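Local structure of Exo-1,3/1,4-beta-glucanase (Pseudoalteromonas sp., 3USZ) at residues 293-298 with 321-326. The protein probably hydrolyses beta-1,3- and beta-1,4-linked glucans from their chain ends, as an exo-acting glucanase of glycoside hydrolase family 3. Numbering follows the deposited sequence.
Sequences SDWNAH and MVPEHF
Met321 runs its side chain along Ser293 and the start of the turn Asp294-Ala297, CB and CE both coming against Ser293 O. CB packs 3.4 Å from Ser293 O. With CG anti to the backbone N (chi1 -169°), the chain runs on past Trp295 CA and brings SD to 3.5 Å from Trp295 N. A bend at the last torsion (chi3 -67°) then turns CE back to Ser293 O. A long, unbranched and flexible thioether suits this path; it also touches Leu64 of strand 62-65 and Met259 of strand 257-260.

The backbone of Met321 is held at both ends: its N donates an almost straight bond to Ser293 OG (2.9 Å, 166°), and its O accepts from Asn296 N. A small hydroxyl serves well here, because Ser293 OG also bonds a water shared with Asp294 O, His298 ND1 and, more loosely, Met321 O. His298 can use both ring nitrogens, NE2 bonding Leu306 O, while its CE1 touches Val322 CG1.

Pro323 sets CG over one face of the Trp295 indole, 3.7 Å from the centroid of the five-membered ring, a CH-pi contact suited to the compact, C-H-rich proline ring. Were Trp295 replaced by an alanine, Pro323 CG would probably lose its aromatic platform and a gap would open beside Leu64. Asn296 has the positive phi of the third position in a type II turn, which asparagine tolerates better than most residues other than glycine; it rests OD1 against Pro323 CD and through a second water reaches Glu324 N and His325 ND1.

The pairing joins the loops at the C-terminal ends of strands 290-292 and 320-321, successive in the chain, on the mouth side of the (alpha/beta)8-type barrel of the family 3 N-terminal domain.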
loop_
_atom_site.group_PDB
_atom_site.type_symbol
_atom_site.label_atom_id
_atom_site.label_comp_id
_atom_site.label_asym_id
_atom_site.label_seq_id
_atom_site.Cartn_x
_atom_site.Cartn_y
_atom_site.Cartn_z
ATOM N N SER A 293 7.197 -9.780 11.661
ATOM C CA SER A 293 5.786 -9.897 12.007
ATOM C C SER A 293 5.049 -8.565 11.828
ATOM O O SER A 293 5.668 -7.512 11.722
ATOM C CB SER A 293 5.609 -10.407 13.436
ATOM O OG SER A 293 6.040 -9.453 14.386
ATOM N N ASP A 294 3.723 -8.625 11.791
ATOM C CA ASP A 294 2.902 -7.417 11.716
ATOM C C ASP A 294 2.607 -6.896 13.142
ATOM O O ASP A 294 2.988 -7.521 14.130
ATOM C CB ASP A 294 1.620 -7.686 10.897
ATOM C CG ASP A 294 1.093 -6.429 10.175
ATOM O OD1 ASP A 294 1.374 -5.308 10.635
ATOM O OD2 ASP A 294 0.392 -6.560 9.147
ATOM N N TRP A 295 1.941 -5.750 13.232
ATOM C CA TRP A 295 1.799 -4.974 14.474
ATOM C C TRP A 295 1.121 -5.732 15.639
ATOM O O TRP A 295 -0.093 -5.932 15.636
ATOM C CB TRP A 295 1.043 -3.675 14.128
ATOM C CG TRP A 295 0.872 -2.677 15.230
ATOM C CD1 TRP A 295 0.072 -2.798 16.328
ATOM C CD2 TRP A 295 1.466 -1.379 15.307
ATOM N NE1 TRP A 295 0.147 -1.665 17.092
ATOM C CE2 TRP A 295 0.993 -0.775 16.487
ATOM C CE3 TRP A 295 2.341 -0.660 14.481
ATOM C CZ2 TRP A 295 1.374 0.512 16.879
ATOM C CZ3 TRP A 295 2.723 0.614 14.869
ATOM C CH2 TRP A 295 2.239 1.187 16.061
ATOM N N ASN A 296 1.910 -6.149 16.632
ATOM C CA ASN A 296 1.418 -6.994 17.732
ATOM C C ASN A 296 0.676 -8.245 17.267
ATOM O O ASN A 296 -0.172 -8.765 17.990
ATOM C CB ASN A 296 0.508 -6.216 18.690
ATOM C CG ASN A 296 1.273 -5.227 19.541
ATOM O OD1 ASN A 296 2.412 -5.480 19.915
ATOM N ND2 ASN A 296 0.651 -4.093 19.852
ATOM N N ALA A 297 0.976 -8.713 16.061
ATOM C CA ALA A 297 0.318 -9.902 15.529
ATOM C C ALA A 297 0.605 -11.141 16.382
ATOM O O ALA A 297 -0.180 -12.083 16.395
ATOM C CB ALA A 297 0.737 -10.147 14.083
ATOM N N HIS A 298 1.724 -11.128 17.097
ATOM C CA HIS A 298 2.120 -12.278 17.906
ATOM C C HIS A 298 1.121 -12.562 19.024
ATOM O O HIS A 298 0.965 -13.704 19.446
ATOM C CB HIS A 298 3.527 -12.079 18.489
ATOM C CG HIS A 298 3.650 -10.890 19.397
ATOM N ND1 HIS A 298 3.831 -9.605 18.927
ATOM C CD2 HIS A 298 3.633 -10.797 20.750
ATOM C CE1 HIS A 298 3.913 -8.771 19.950
ATOM N NE2 HIS A 298 3.796 -9.468 21.069
ATOM N N MET A 321 7.619 -7.340 15.578
ATOM C CA MET A 321 7.100 -5.973 15.677
ATOM C C MET A 321 6.300 -5.857 16.973
ATOM O O MET A 321 5.113 -6.193 16.998
ATOM C CB MET A 321 6.215 -5.648 14.458
ATOM C CG MET A 321 5.831 -4.164 14.295
ATOM S SD MET A 321 4.826 -3.801 12.825
ATOM C CE MET A 321 5.964 -4.134 11.483
ATOM N N VAL A 322 6.961 -5.424 18.050
ATOM C CA VAL A 322 6.316 -5.215 19.350
ATOM C C VAL A 322 6.457 -3.748 19.687
ATOM O O VAL A 322 7.344 -3.394 20.462
ATOM C CB VAL A 322 7.067 -5.863 20.541
ATOM C CG1 VAL A 322 6.101 -6.542 21.508
ATOM C CG2 VAL A 322 8.244 -6.727 20.108
ATOM N N PRO A 323 5.595 -2.894 19.126
ATOM C CA PRO A 323 5.774 -1.440 19.252
ATOM C C PRO A 323 5.913 -0.917 20.691
ATOM O O PRO A 323 6.747 -0.039 20.953
ATOM C CB PRO A 323 4.502 -0.870 18.590
ATOM C CG PRO A 323 3.577 -2.027 18.399
ATOM C CD PRO A 323 4.445 -3.238 18.273
ATOM N N GLU A 324 5.118 -1.466 21.603
ATOM C CA GLU A 324 4.975 -0.923 22.947
ATOM C C GLU A 324 5.572 -1.803 24.051
ATOM O O GLU A 324 6.114 -1.297 25.032
ATOM C CB GLU A 324 3.486 -0.691 23.228
ATOM C CG GLU A 324 3.164 -0.259 24.646
ATOM C CD GLU A 324 1.682 0.063 24.852
ATOM O OE1 GLU A 324 0.850 -0.257 23.972
ATOM O OE2 GLU A 324 1.344 0.641 25.905
ATOM N N HIS A 325 5.477 -3.121 23.900
ATOM C CA HIS A 325 5.857 -4.022 24.995
ATOM C C HIS A 325 7.212 -4.688 24.784
ATOM O O HIS A 325 7.478 -5.767 25.320
ATOM C CB HIS A 325 4.772 -5.080 25.197
ATOM C CG HIS A 325 3.423 -4.504 25.489
ATOM N ND1 HIS A 325 2.581 -4.039 24.501
ATOM C CD2 HIS A 325 2.777 -4.302 26.661
ATOM C CE1 HIS A 325 1.467 -3.590 25.053
ATOM N NE2 HIS A 325 1.562 -3.737 26.363
ATOM N N PHE A 326 8.067 -4.026 24.015
ATOM C CA PHE A 326 9.340 -4.592 23.571
ATOM C C PHE A 326 10.312 -4.966 24.704
ATOM O O PHE A 326 11.031 -5.965 24.610
ATOM C CB PHE A 326 10.018 -3.623 22.600
ATOM C CG PHE A 326 10.135 -2.218 23.131
ATOM C CD1 PHE A 326 9.107 -1.303 22.945
ATOM C CD2 PHE A 326 11.265 -1.819 23.818
ATOM C CE1 PHE A 326 9.218 -0.005 23.434
ATOM C CE2 PHE A 326 11.376 -0.531 24.328
ATOM C CZ PHE A 326 10.352 0.377 24.133
HETATM O O HOH W 1 4.198 -9.231 16.185
HETATM O O HOH W 2 3.571 -3.877 21.825
HETATM O O HOH W 3 0.221 -1.745 21.939
#